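Local coordinates for protein KLLA0E08119p (Kluyveromyces lactis, PDB 3VA7) that probably carboxylates urea at the expense of ATP and hydrogencarbonate, using a biotin carrier, as the urea carboxylase part of a longer enzyme that also hydrolyses urea-1-carboxylate, at residues C257-R262 against A461-K466; V782-G787 against D814-K819; L1002-R1007 against D1121-F1126; R1049-W1054 against V1088-N1093; L1170-T1175 against D1224-G1229. All blocks are in the same frame, centred on the assembly; numbering follows the deposited sequence.

Overall arrangement
From the N terminus, interaction 1 closes first, a loop of 198 residues within the biotin carboxylation region, holding the segment that follows helix 456-460 against strand 249-261. Interaction 2 closes a loop of 26 residues, chiefly helix 786-802, where strand 778-783 of a carboxyltransferase sheet ends. Interaction 3 spans 113 residues and joins the loop after strand 997-1001 to helix 1120-1128; interaction 4, nested inside it, closes 33 residues and sets the loop after strand 1045-1049 on helix 1083-1094. Interaction 5 follows in series, closing 48 residues and joining the two connections that pass between the two sheets of the biotinyl domain. None touch: the nearest centres, those of interactions 3 and 4, lie about 31 Å apart.

Interaction 1: C257-R262 against A461-K466; sequences CSLQRR and AKVATK
Val-463, two residues beyond the Schellman motif in which Ala-461 ends helix 456-460, turns CG1 onto Leu-259, with 3.9 Å from Val-463 CG1 to Leu-259 CD2. The two side chains cross at about a right angle, and both also lean on Met-457 and Phe-458 of that helix. CG2, the other branch of Val-463, faces the hydroxyl of Ser-258, which is itself bonded to Asp-256. At Ala-464 the contact passes to the backbone: a water bonds to Ala-464 O (2.9 Å) and to Gln-260 O (2.8 Å), though with several acceptors around it, it cannot donate to all of them. The partner here is the end of strand 249-261 in the large antiparallel sheet of the biotin carboxylase region, where Leu-259 centres an inverse gamma turn. The CA atoms come nearest at Thr-465 and Ser-258, and Thr-465 CA makes a CH...O contact of 3.2 Å to Ser-258 O. With CG2 of Thr-465 anti to the backbone N, this methyl lies alongside the Gln-260 amide, 4.0 Å from Gln-260 OE1, while OG1 bonds to Ala-234 O. The amide is fixed in rotation by Gln-260 NE2, which donates in its own plane to Cys-257 O (2.8 Å, 164°).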
# COMPACT_ATOMS: atom_id res chain seq x y z
N CYS A 257 -17.93 -31.39 14.67
CA CYS A 257 -17.32 -30.11 14.94
C CYS A 257 -16.23 -30.29 15.95
O CYS A 257 -15.90 -29.40 16.75
CB CYS A 257 -18.38 -29.13 15.45
SG CYS A 257 -19.74 -28.79 14.24
N SER A 258 -15.62 -31.47 15.89
CA SER A 258 -14.51 -31.83 16.77
C SER A 258 -13.26 -30.94 16.64
O SER A 258 -12.57 -30.72 17.63
CB SER A 258 -14.15 -33.30 16.58
OG SER A 258 -15.31 -34.08 16.34
N LEU A 259 -12.95 -30.42 15.44
CA LEU A 259 -11.67 -29.70 15.26
C LEU A 259 -11.74 -28.28 15.82
O LEU A 259 -11.98 -27.30 15.11
CB LEU A 259 -11.20 -29.73 13.78
CG LEU A 259 -10.83 -31.13 13.22
CD1 LEU A 259 -10.64 -31.13 11.72
CD2 LEU A 259 -9.59 -31.73 13.90
N GLN A 260 -11.57 -28.21 17.13
CA GLN A 260 -11.70 -26.98 17.91
C GLN A 260 -10.35 -26.65 18.59
O GLN A 260 -9.63 -27.54 19.02
CB GLN A 260 -12.73 -27.18 19.00
CG GLN A 260 -14.17 -27.36 18.54
CD GLN A 260 -15.15 -27.69 19.69
OE1 GLN A 260 -15.04 -27.14 20.81
NE2 GLN A 260 -16.09 -28.58 19.42
N ARG A 261 -10.04 -25.37 18.71
CA ARG A 261 -8.84 -24.93 19.35
C ARG A 261 -9.25 -24.13 20.57
O ARG A 261 -9.97 -23.13 20.44
CB ARG A 261 -8.02 -24.07 18.39
CG ARG A 261 -6.75 -23.55 18.98
CD ARG A 261 -6.16 -22.41 18.16
NE ARG A 261 -6.81 -21.12 18.42
CZ ARG A 261 -6.64 -20.37 19.51
NH1 ARG A 261 -7.30 -19.22 19.62
NH2 ARG A 261 -5.82 -20.74 20.50
N ARG A 262 -8.79 -24.56 21.76
CA ARG A 262 -9.22 -23.97 23.03
C ARG A 262 -10.72 -23.71 22.91
O ARG A 262 -11.22 -22.62 23.22
CB ARG A 262 -8.46 -22.67 23.34
CG ARG A 262 -7.02 -22.83 23.94
CD ARG A 262 -6.77 -21.89 25.15
NE ARG A 262 -7.09 -20.46 24.89
CZ ARG A 262 -7.25 -19.52 25.84
NH1 ARG A 262 -7.12 -19.83 27.13
NH2 ARG A 262 -7.54 -18.25 25.50
N ALA A 461 -9.19 -39.43 9.92
CA ALA A 461 -10.36 -39.08 10.70
C ALA A 461 -10.09 -39.25 12.18
O ALA A 461 -11.00 -39.32 12.97
CB ALA A 461 -11.60 -39.88 10.23
N LYS A 462 -8.82 -39.27 12.57
CA LYS A 462 -8.50 -39.33 14.00
C LYS A 462 -8.69 -37.96 14.67
O LYS A 462 -7.77 -37.42 15.27
CB LYS A 462 -7.12 -39.97 14.28
CG LYS A 462 -6.67 -41.05 13.26
CD LYS A 462 -6.43 -42.44 13.92
CE LYS A 462 -5.43 -42.43 15.14
NZ LYS A 462 -4.11 -43.10 14.89
N VAL A 463 -9.91 -37.44 14.55
CA VAL A 463 -10.34 -36.12 15.06
C VAL A 463 -10.98 -36.19 16.45
O VAL A 463 -11.80 -37.06 16.72
CB VAL A 463 -11.41 -35.45 14.10
CG1 VAL A 463 -10.86 -35.22 12.71
CG2 VAL A 463 -12.71 -36.30 13.99
N ALA A 464 -10.63 -35.26 17.33
CA ALA A 464 -11.29 -35.18 18.62
C ALA A 464 -11.25 -33.75 19.11
O ALA A 464 -10.39 -33.00 18.71
CB ALA A 464 -10.62 -36.08 19.59
N THR A 465 -12.19 -33.39 19.97
CA THR A 465 -12.28 -32.04 20.54
C THR A 465 -10.93 -31.57 21.11
O THR A 465 -10.74 -30.38 21.45
CB THR A 465 -13.47 -31.96 21.57
OG1 THR A 465 -14.71 -32.30 20.91
CG2 THR A 465 -13.62 -30.57 22.18
N LYS A 466 -9.98 -32.49 21.16
CA LYS A 466 -8.71 -32.25 21.84
C LYS A 466 -7.52 -32.01 20.87
O LYS A 466 -6.57 -31.28 21.21
CB LYS A 466 -8.43 -33.43 22.78
CG LYS A 466 -7.53 -33.12 23.97
CD LYS A 466 -7.96 -31.82 24.71
CE LYS A 466 -6.70 -31.04 25.21
NZ LYS A 466 -7.00 -29.83 26.03
O HOH W 1 -9.56 -30.24 18.46

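Interaction 2: V782-G787 against D814-K819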
# COMPACT_ATOMS: atom_id res chain seq x y z
N VAL A 782 32.47 12.17 -11.52
CA VAL A 782 33.56 11.96 -12.44
C VAL A 782 32.89 11.73 -13.82
O VAL A 782 32.01 10.87 -13.97
CB VAL A 782 34.33 10.76 -11.84
CG1 VAL A 782 34.12 9.53 -12.59
CG2 VAL A 782 35.78 11.11 -11.63
N PRO A 783 33.23 12.57 -14.83
CA PRO A 783 32.58 12.43 -16.15
C PRO A 783 32.97 11.15 -16.88
O PRO A 783 34.11 10.66 -16.81
CB PRO A 783 33.06 13.65 -16.92
CG PRO A 783 34.32 14.01 -16.26
CD PRO A 783 34.31 13.56 -14.84
N LEU A 784 31.99 10.61 -17.57
CA LEU A 784 32.09 9.30 -18.14
C LEU A 784 31.30 9.41 -19.47
O LEU A 784 30.23 10.10 -19.53
CB LEU A 784 31.45 8.32 -17.19
CG LEU A 784 32.20 7.25 -16.41
CD1 LEU A 784 33.36 7.80 -15.64
CD2 LEU A 784 31.24 6.42 -15.53
N SER A 785 31.88 8.80 -20.52
CA SER A 785 31.29 8.69 -21.84
C SER A 785 30.18 7.66 -21.82
O SER A 785 30.19 6.70 -21.01
CB SER A 785 32.33 8.23 -22.86
OG SER A 785 32.65 6.84 -22.67
N TYR A 786 29.24 7.82 -22.75
CA TYR A 786 28.20 6.81 -22.90
C TYR A 786 28.80 5.38 -22.92
O TYR A 786 28.30 4.48 -22.24
CB TYR A 786 27.37 7.12 -24.15
CG TYR A 786 26.46 5.98 -24.50
CD1 TYR A 786 25.26 5.72 -23.76
CD2 TYR A 786 26.81 5.08 -25.56
CE1 TYR A 786 24.42 4.64 -24.08
CE2 TYR A 786 25.98 4.00 -25.86
CZ TYR A 786 24.80 3.79 -25.12
OH TYR A 786 24.03 2.70 -25.46
N GLY A 787 29.89 5.18 -23.69
CA GLY A 787 30.43 3.83 -23.91
C GLY A 787 31.04 3.24 -22.64
O GLY A 787 30.82 2.07 -22.26
N ASP A 814 41.82 5.64 -16.50
CA ASP A 814 41.76 5.54 -17.96
C ASP A 814 40.33 5.34 -18.48
O ASP A 814 40.09 5.33 -19.70
CB ASP A 814 42.70 4.44 -18.49
CG ASP A 814 42.52 3.11 -17.76
OD1 ASP A 814 43.11 2.97 -16.64
OD2 ASP A 814 41.82 2.20 -18.33
N LYS A 815 39.38 5.18 -17.57
CA LYS A 815 37.95 5.14 -17.93
C LYS A 815 37.29 6.56 -17.92
O LYS A 815 36.20 6.75 -18.44
CB LYS A 815 37.18 4.12 -17.03
CG LYS A 815 37.65 2.65 -17.11
CD LYS A 815 37.02 1.85 -18.28
CE LYS A 815 37.81 1.93 -19.65
NZ LYS A 815 38.49 0.65 -20.09
N ILE A 816 37.97 7.54 -17.36
CA ILE A 816 37.36 8.83 -17.11
C ILE A 816 37.68 9.89 -18.15
O ILE A 816 38.86 10.18 -18.34
CB ILE A 816 37.79 9.40 -15.75
CG1 ILE A 816 37.33 8.48 -14.63
CG2 ILE A 816 37.28 10.83 -15.57
CD1 ILE A 816 37.83 8.87 -13.24
N LEU A 817 36.65 10.47 -18.77
CA LEU A 817 36.78 11.69 -19.58
C LEU A 817 37.66 12.80 -18.94
O LEU A 817 37.57 13.06 -17.74
CB LEU A 817 35.41 12.26 -19.97
CG LEU A 817 34.44 11.59 -20.99
CD1 LEU A 817 33.26 12.54 -21.24
CD2 LEU A 817 35.08 11.12 -22.36
N PRO A 818 38.55 13.43 -19.75
CA PRO A 818 39.45 14.51 -19.27
C PRO A 818 38.72 15.72 -18.73
O PRO A 818 39.19 16.37 -17.80
CB PRO A 818 40.24 14.91 -20.54
CG PRO A 818 39.61 14.15 -21.70
CD PRO A 818 38.94 12.96 -21.09
N LYS A 819 37.57 16.02 -19.33
CA LYS A 819 36.75 17.19 -18.98
C LYS A 819 35.26 16.88 -19.26
O LYS A 819 34.92 16.11 -20.14
CB LYS A 819 37.22 18.37 -19.81
CG LYS A 819 36.40 19.64 -19.68
CD LYS A 819 37.09 20.82 -20.37
CE LYS A 819 36.80 22.15 -19.65
NZ LYS A 819 35.57 22.85 -20.15
O HOH W 2 34.54 7.82 -20.41
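Ile-816 lies against Val-782, Pro-783 and Leu-784 at a strand-to-helix junction of the carboxyltransferase region, where strand 778-783 of a curled mixed sheet gives way to helix 786-802. The ethyl arm of Ile-816 crosses Val-782 at about a right angle, CD1 meeting both valine methyls and CG1 lying 3.9 Å from Val-782 CG1. Its CG2, anti to the backbone N, takes the other direction and sits 4.1 Å from Pro-783 CD. Leu-784 CD1 meets Ile-816 CG1 at 4.2 Å. Leu-817 extends the apolar patch: Leu-817 CB packs 4.1 Å from Pro-783 CB, and its CD2 reaches Ser-785 CB at 4.0 Å. Leu-811 touches Val-782 and Leu-784. Farther out the backbones meet through a weak, bent bond from Leu-817 N to Pro-783 O (3.2 Å, 124°). Ser-785 is the N-cap of the helix: chi1 of 72° puts OG between the backbone N and the carbonyl carbon, where Val-788 N holds it. At the polar edge one water accepts from Ser-785 N and donates to Lys-815 O, each at 2.8 Å.

Interaction 3: L1002-R1007 against D1121-F1126; sequences LDPRHR and DSIVAF
Phe-1126 lays one face of its ring on the backbone of Arg-1005: Arg-1005 CA stands 3.6 Å from the ring centroid and only 7° off the ring normal, a CH-pi contact. Arg-1005 O lies over the same face, 3.5 Å from Phe-1126 CE1, whereas Arg-1007 O comes up to the ring edge. CG of Phe-1126 is anti to the backbone N (chi1 179°), which swings the ring out from helix 1120-1128 onto the loop. The arginine side chain then runs along the helix, its CG 3.8 Å from Phe-1126 CB, and its guanidinium stands almost perpendicular to the ring. From there Arg-1005 NH1 donates to Ser-1122 OG at 2.8 Å, with the hydroxyl in the guanidinium plane. Ile-1123, next to Ser-1122 on the helix, packs CG1 on Pro-1004 CD at 4.2 Å.

Asp-1003 sets the orientation of the guanidinium through a side-on salt bridge: Arg-1005 NE meets the syn lone pair of Asp-1003 OD2 at 2.9 Å, and Arg-1005 NH2 reaches OD1. OD2 also accepts from Arg-1005 N (3.0 Å), closing an Asx turn at the start of the short 3-10 segment. Trp-1115 of helix 1109-1117 packs on Asp-1003, Pro-1004 and Arg-1005, so the loop after strand 997-1001, in subdomains C and D of the carboxyltransferase region, packs against both that helix and helix 1120-1128.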
# COMPACT_ATOMS: atom_id res chain seq x y z
N LEU A 1002 -6.20 26.48 -18.88
CA LEU A 1002 -6.51 26.60 -20.31
C LEU A 1002 -6.72 28.07 -20.64
O LEU A 1002 -6.49 28.49 -21.77
CB LEU A 1002 -7.73 25.74 -20.70
CG LEU A 1002 -7.36 24.24 -20.84
CD1 LEU A 1002 -8.57 23.34 -20.87
CD2 LEU A 1002 -6.48 24.01 -22.08
N ASP A 1003 -7.09 28.84 -19.61
CA ASP A 1003 -7.21 30.29 -19.73
C ASP A 1003 -5.86 30.95 -19.43
O ASP A 1003 -5.35 30.83 -18.33
CB ASP A 1003 -8.30 30.80 -18.78
CG ASP A 1003 -8.73 32.26 -19.07
OD1 ASP A 1003 -9.93 32.56 -18.80
OD2 ASP A 1003 -7.89 33.09 -19.55
N PRO A 1004 -5.26 31.64 -20.42
CA PRO A 1004 -3.94 32.25 -20.20
C PRO A 1004 -3.91 33.31 -19.09
O PRO A 1004 -2.83 33.55 -18.50
CB PRO A 1004 -3.61 32.87 -21.56
CG PRO A 1004 -4.31 31.95 -22.52
CD PRO A 1004 -5.65 31.76 -21.84
N ARG A 1005 -5.06 33.92 -18.83
CA ARG A 1005 -5.21 34.88 -17.71
C ARG A 1005 -5.26 34.14 -16.37
O ARG A 1005 -5.53 34.76 -15.34
CB ARG A 1005 -6.52 35.71 -17.86
CG ARG A 1005 -6.69 36.31 -19.25
CD ARG A 1005 -8.11 36.75 -19.59
NE ARG A 1005 -9.05 35.67 -19.91
CZ ARG A 1005 -10.28 35.88 -20.41
NH1 ARG A 1005 -10.71 37.14 -20.64
NH2 ARG A 1005 -11.10 34.86 -20.66
N HIS A 1006 -5.08 32.81 -16.37
CA HIS A 1006 -5.11 32.11 -15.11
C HIS A 1006 -3.74 31.69 -14.74
O HIS A 1006 -3.53 30.93 -13.79
CB HIS A 1006 -6.05 30.94 -15.16
CG HIS A 1006 -7.47 31.33 -14.99
ND1 HIS A 1006 -8.52 30.52 -15.38
CD2 HIS A 1006 -8.02 32.45 -14.47
CE1 HIS A 1006 -9.66 31.13 -15.11
NE2 HIS A 1006 -9.38 32.30 -14.56
N ARG A 1007 -2.77 32.21 -15.47
CA ARG A 1007 -1.41 31.73 -15.32
C ARG A 1007 -0.68 32.80 -14.60
O ARG A 1007 -0.48 33.86 -15.15
CB ARG A 1007 -0.77 31.40 -16.66
CG ARG A 1007 -1.54 30.37 -17.39
CD ARG A 1007 -1.12 30.22 -18.82
NE ARG A 1007 -2.00 29.27 -19.48
CZ ARG A 1007 -1.98 28.99 -20.79
NH1 ARG A 1007 -1.11 29.59 -21.59
NH2 ARG A 1007 -2.87 28.12 -21.30
N ASP A 1121 -8.18 40.02 -26.66
CA ASP A 1121 -7.94 41.38 -26.18
C ASP A 1121 -7.58 41.40 -24.71
O ASP A 1121 -6.51 41.89 -24.30
CB ASP A 1121 -9.19 42.23 -26.44
CG ASP A 1121 -9.61 42.20 -27.92
OD1 ASP A 1121 -9.17 43.12 -28.66
OD2 ASP A 1121 -10.34 41.23 -28.32
N SER A 1122 -8.50 40.83 -23.94
CA SER A 1122 -8.34 40.56 -22.53
C SER A 1122 -7.07 39.74 -22.23
O SER A 1122 -6.32 40.09 -21.30
CB SER A 1122 -9.57 39.82 -22.06
OG SER A 1122 -9.55 39.70 -20.67
N ILE A 1123 -6.83 38.69 -23.03
CA ILE A 1123 -5.62 37.86 -22.88
C ILE A 1123 -4.36 38.72 -23.01
O ILE A 1123 -3.47 38.65 -22.15
CB ILE A 1123 -5.61 36.66 -23.87
CG1 ILE A 1123 -6.52 35.54 -23.36
CG2 ILE A 1123 -4.23 36.14 -24.12
CD1 ILE A 1123 -7.24 34.79 -24.46
N VAL A 1124 -4.29 39.55 -24.05
CA VAL A 1124 -3.08 40.33 -24.32
C VAL A 1124 -2.81 41.42 -23.28
O VAL A 1124 -1.71 41.54 -22.78
CB VAL A 1124 -3.09 40.92 -25.74
CG1 VAL A 1124 -1.79 41.74 -26.00
CG2 VAL A 1124 -3.25 39.76 -26.77
N ALA A 1125 -3.83 42.20 -22.97
CA ALA A 1125 -3.84 43.09 -21.82
C ALA A 1125 -3.30 42.38 -20.57
O ALA A 1125 -2.39 42.92 -19.89
CB ALA A 1125 -5.26 43.56 -21.55
N PHE A 1126 -3.85 41.19 -20.25
CA PHE A 1126 -3.36 40.42 -19.11
C PHE A 1126 -1.86 40.12 -19.20
O PHE A 1126 -1.14 40.33 -18.24
CB PHE A 1126 -4.16 39.13 -18.85
CG PHE A 1126 -3.63 38.33 -17.70
CD1 PHE A 1126 -4.17 38.48 -16.43
CD2 PHE A 1126 -2.55 37.47 -17.88
CE1 PHE A 1126 -3.64 37.76 -15.35
CE2 PHE A 1126 -2.02 36.76 -16.81
CZ PHE A 1126 -2.57 36.90 -15.55

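Interaction 4: R1049-W1054 against V1088-N1093; sequences RTITAW and VIIEDN
Asn-1093 ND2 donates to a water at 2.8 Å, and the water donates on to Thr-1052 O at 3.0 Å, a bridge across the two segments. It links helix 1083-1094 to the loop leaving strand 1045-1049, an inner strand of the mixed sheet in the carboxyltransferase region. Next to the bridge, Ile-1051 forms the apolar middle. Its CG1 sits between the backbone N and the carbonyl carbon (chi1 62°), which leaves CG2 to face the helix, 3.8 Å from Ile-1089 CG2 and 4.1 Å from Ile-1090 CG1. The Ile-1089 side chain crosses it at about a right angle, while that of Ile-1090 slides past in the opposite direction. Ile-1051 also touches Leu-930 of strand 922-934. The loop is shaped by an ST turn, in which Thr-1052 OG1 accepts from Trp-1054 N at 3.0 Å while also bonding to Asn-1036 O. The same helix faces the biotin carboxylase region, for Asp-1092 OD1 bonds to Tyr-67 OH. At the other end Ile-1090 CD1 approaches NH1 of Arg-1049 obliquely, and the chain of this arginine bends at chi3 to let NE pair with Asp-936 and NH2 with Glu-1087.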
# COMPACT_ATOMS: atom_id res chain seq x y z
N ARG A 1049 -6.44 21.52 -0.58
CA ARG A 1049 -6.38 20.07 -0.69
C ARG A 1049 -7.64 19.45 -1.30
O ARG A 1049 -8.74 19.86 -0.96
CB ARG A 1049 -6.02 19.48 0.67
CG ARG A 1049 -5.76 18.02 0.70
CD ARG A 1049 -5.35 17.54 2.13
NE ARG A 1049 -6.08 18.18 3.21
CZ ARG A 1049 -6.84 17.55 4.11
NH1 ARG A 1049 -6.93 16.23 4.11
NH2 ARG A 1049 -7.46 18.25 5.05
N THR A 1050 -7.43 18.50 -2.22
CA THR A 1050 -8.45 17.61 -2.78
C THR A 1050 -8.23 16.19 -2.29
O THR A 1050 -7.59 15.94 -1.24
CB THR A 1050 -8.26 17.34 -4.29
OG1 THR A 1050 -7.19 18.12 -4.85
CG2 THR A 1050 -9.57 17.42 -5.07
N ILE A 1051 -8.77 15.25 -3.08
CA ILE A 1051 -8.57 13.83 -2.93
C ILE A 1051 -7.47 13.38 -3.91
O ILE A 1051 -7.37 13.90 -5.03
CB ILE A 1051 -9.84 13.00 -3.30
CG1 ILE A 1051 -10.21 13.22 -4.80
CG2 ILE A 1051 -10.95 13.24 -2.33
CD1 ILE A 1051 -11.45 12.58 -5.29
N THR A 1052 -6.71 12.36 -3.50
CA THR A 1052 -5.68 11.77 -4.33
C THR A 1052 -6.24 11.28 -5.64
O THR A 1052 -7.31 10.68 -5.67
CB THR A 1052 -4.98 10.56 -3.64
OG1 THR A 1052 -3.91 10.10 -4.49
CG2 THR A 1052 -5.95 9.46 -3.35
N ALA A 1053 -5.52 11.55 -6.70
CA ALA A 1053 -5.91 11.04 -7.97
C ALA A 1053 -5.10 9.73 -8.23
O ALA A 1053 -4.73 9.42 -9.39
CB ALA A 1053 -5.65 12.09 -9.02
N TRP A 1054 -4.81 8.99 -7.16
CA TRP A 1054 -4.26 7.64 -7.29
C TRP A 1054 -5.05 6.66 -6.45
O TRP A 1054 -5.16 6.84 -5.25
CB TRP A 1054 -2.83 7.63 -6.81
CG TRP A 1054 -2.20 6.27 -6.65
CD1 TRP A 1054 -2.16 5.49 -5.50
CD2 TRP A 1054 -1.46 5.55 -7.65
NE1 TRP A 1054 -1.42 4.34 -5.75
CE2 TRP A 1054 -1.00 4.35 -7.06
CE3 TRP A 1054 -1.15 5.81 -9.02
CZ2 TRP A 1054 -0.27 3.39 -7.78
CZ3 TRP A 1054 -0.39 4.87 -9.71
CH2 TRP A 1054 0.04 3.66 -9.09
N VAL A 1088 -14.88 14.08 4.94
CA VAL A 1088 -15.94 13.10 4.81
C VAL A 1088 -15.68 12.39 3.45
O VAL A 1088 -15.52 11.17 3.38
CB VAL A 1088 -17.38 13.73 5.00
CG1 VAL A 1088 -18.51 12.88 4.33
CG2 VAL A 1088 -17.71 13.92 6.52
N ILE A 1089 -15.58 13.20 2.41
CA ILE A 1089 -15.30 12.76 1.09
C ILE A 1089 -14.04 11.88 1.02
O ILE A 1089 -14.06 10.87 0.37
CB ILE A 1089 -15.19 13.97 0.09
CG1 ILE A 1089 -16.58 14.59 -0.16
CG2 ILE A 1089 -14.57 13.51 -1.27
CD1 ILE A 1089 -16.53 16.10 -0.56
N ILE A 1090 -12.98 12.27 1.73
CA ILE A 1090 -11.71 11.52 1.69
C ILE A 1090 -11.92 10.07 2.19
O ILE A 1090 -11.56 9.12 1.49
CB ILE A 1090 -10.56 12.25 2.44
CG1 ILE A 1090 -10.06 13.41 1.62
CG2 ILE A 1090 -9.44 11.31 2.87
CD1 ILE A 1090 -9.05 14.34 2.43
N GLU A 1091 -12.52 9.93 3.37
CA GLU A 1091 -12.86 8.61 3.92
C GLU A 1091 -13.79 7.84 2.99
O GLU A 1091 -13.53 6.68 2.67
CB GLU A 1091 -13.46 8.70 5.32
CG GLU A 1091 -13.10 7.49 6.20
CD GLU A 1091 -13.97 7.37 7.50
OE1 GLU A 1091 -14.75 8.34 7.81
OE2 GLU A 1091 -13.87 6.29 8.19
N ASP A 1092 -14.82 8.50 2.51
CA ASP A 1092 -15.73 7.84 1.60
C ASP A 1092 -15.01 7.31 0.33
O ASP A 1092 -15.28 6.20 -0.13
CB ASP A 1092 -16.88 8.77 1.20
CG ASP A 1092 -17.97 8.90 2.29
OD1 ASP A 1092 -17.99 8.15 3.30
OD2 ASP A 1092 -18.87 9.78 2.10
N ASN A 1093 -14.10 8.10 -0.23
CA ASN A 1093 -13.44 7.77 -1.46
C ASN A 1093 -12.39 6.65 -1.26
O ASN A 1093 -12.17 5.85 -2.18
CB ASN A 1093 -12.81 9.01 -2.06
CG ASN A 1093 -11.99 8.72 -3.33
OD1 ASN A 1093 -12.58 8.34 -4.38
ND2 ASN A 1093 -10.65 8.87 -3.25
O HOH W 3 -8.91 8.14 -5.36

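Interaction 5: L1170-T1175 against D1224-G1229; sequences LYSEYT and DMVEAG
Gly-1229 N donates to Ser-1172 O at 2.8 Å, nearly along the C=O axis, and Thr-1175 CA makes a CH...O contact of 3.1 Å to Val-1226 O, where the two chains cross with end-to-end directions 123° apart. Each segment passes between the two four-stranded antiparallel sheets of the biotinyl domain, whose Lys-1202 lies at the bound biotin. Thr-1175 adds the side-chain bond: OG1, beside the backbone N at chi1 -60°, accepts from Ala-1228 N at 3.0 Å, and CG2 lies 3.9 Å from Glu-1227 OE1. Ser-1172 OG reaches forward along its own segment and donates in the carbonyl plane to Tyr-1174 O at 3.2 Å, with Val-1226 CG1 packed beside it. Ala-1228 CB rests near Glu-1173 O, and the Tyr-1171 ring leans obliquely on Gly-1229 O. The Tyr-1174 side chain touches Met-1201 instead. Apart from the threonine hydroxyl, the hydrogen bonds across the crossing use main-chain atoms, so the fit probably depends largely on backbone conformation, including the positive phi of Gly-1229.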
# COMPACT_ATOMS: atom_id res chain seq x y z
N LEU A 1170 20.35 10.17 27.27
CA LEU A 1170 19.63 9.90 26.01
C LEU A 1170 20.35 10.42 24.77
O LEU A 1170 20.75 11.59 24.66
CB LEU A 1170 18.17 10.34 26.06
CG LEU A 1170 17.21 9.66 27.06
CD1 LEU A 1170 15.77 9.95 26.65
CD2 LEU A 1170 17.42 8.15 27.20
N TYR A 1171 20.54 9.51 23.83
CA TYR A 1171 21.37 9.74 22.66
C TYR A 1171 20.50 9.54 21.42
O TYR A 1171 19.63 8.64 21.42
CB TYR A 1171 22.52 8.73 22.63
CG TYR A 1171 23.50 8.80 23.81
CD1 TYR A 1171 24.50 9.78 23.84
CD2 TYR A 1171 23.42 7.88 24.89
CE1 TYR A 1171 25.41 9.87 24.90
CE2 TYR A 1171 24.35 7.95 25.97
CZ TYR A 1171 25.33 8.96 25.96
OH TYR A 1171 26.25 9.10 26.99
N SER A 1172 20.71 10.36 20.37
CA SER A 1172 20.01 10.07 19.09
C SER A 1172 20.73 9.03 18.25
O SER A 1172 21.95 9.09 18.07
CB SER A 1172 19.63 11.32 18.25
OG SER A 1172 20.74 12.09 17.86
N GLU A 1173 19.98 8.06 17.75
CA GLU A 1173 20.54 7.10 16.85
C GLU A 1173 21.08 7.69 15.56
O GLU A 1173 22.04 7.16 15.00
CB GLU A 1173 19.52 6.04 16.52
CG GLU A 1173 20.19 4.71 16.15
CD GLU A 1173 19.32 3.52 16.50
OE1 GLU A 1173 18.11 3.55 16.14
OE2 GLU A 1173 19.82 2.57 17.15
N TYR A 1174 20.47 8.79 15.09
CA TYR A 1174 20.73 9.32 13.77
C TYR A 1174 21.26 10.75 13.75
O TYR A 1174 21.14 11.52 14.74
CB TYR A 1174 19.45 9.18 12.92
CG TYR A 1174 18.99 7.73 12.86
CD1 TYR A 1174 17.75 7.30 13.39
CD2 TYR A 1174 19.84 6.75 12.31
CE1 TYR A 1174 17.38 5.96 13.32
CE2 TYR A 1174 19.49 5.42 12.26
CZ TYR A 1174 18.29 5.02 12.76
OH TYR A 1174 18.06 3.64 12.67
N THR A 1175 21.89 11.11 12.62
CA THR A 1175 22.23 12.50 12.40
C THR A 1175 21.01 13.23 11.80
O THR A 1175 20.39 12.72 10.86
CB THR A 1175 23.48 12.64 11.47
OG1 THR A 1175 24.60 11.98 12.08
CG2 THR A 1175 23.82 14.11 11.21
N ASP A 1224 19.51 23.19 15.77
CA ASP A 1224 20.80 22.59 16.08
C ASP A 1224 21.04 21.32 15.29
O ASP A 1224 20.15 20.47 15.15
CB ASP A 1224 20.92 22.26 17.58
CG ASP A 1224 21.02 23.50 18.47
OD1 ASP A 1224 21.27 24.64 17.98
OD2 ASP A 1224 20.82 23.34 19.69
N MET A 1225 22.27 21.15 14.84
CA MET A 1225 22.63 19.86 14.31
C MET A 1225 22.94 18.87 15.38
O MET A 1225 23.60 19.16 16.35
CB MET A 1225 23.80 19.95 13.32
CG MET A 1225 23.67 18.95 12.15
SD MET A 1225 22.12 19.17 11.19
CE MET A 1225 22.05 20.99 11.16
N VAL A 1226 22.45 17.66 15.18
CA VAL A 1226 22.68 16.56 16.09
C VAL A 1226 23.33 15.38 15.33
O VAL A 1226 22.68 14.78 14.47
CB VAL A 1226 21.33 16.13 16.73
CG1 VAL A 1226 21.53 14.97 17.64
CG2 VAL A 1226 20.71 17.32 17.47
N GLU A 1227 24.61 15.09 15.65
CA GLU A 1227 25.32 13.88 15.14
C GLU A 1227 24.70 12.69 15.77
O GLU A 1227 24.25 12.78 16.92
CB GLU A 1227 26.81 13.80 15.52
CG GLU A 1227 27.76 14.83 14.89
CD GLU A 1227 27.47 15.06 13.42
OE1 GLU A 1227 27.49 14.07 12.64
OE2 GLU A 1227 27.22 16.23 13.05
N ALA A 1228 24.69 11.58 15.03
CA ALA A 1228 24.35 10.30 15.60
C ALA A 1228 25.24 10.06 16.82
O ALA A 1228 26.41 10.46 16.84
CB ALA A 1228 24.54 9.24 14.58
N GLY A 1229 24.67 9.46 17.86
CA GLY A 1229 25.39 9.20 19.12
C GLY A 1229 25.58 10.41 20.06
O GLY A 1229 26.12 10.25 21.16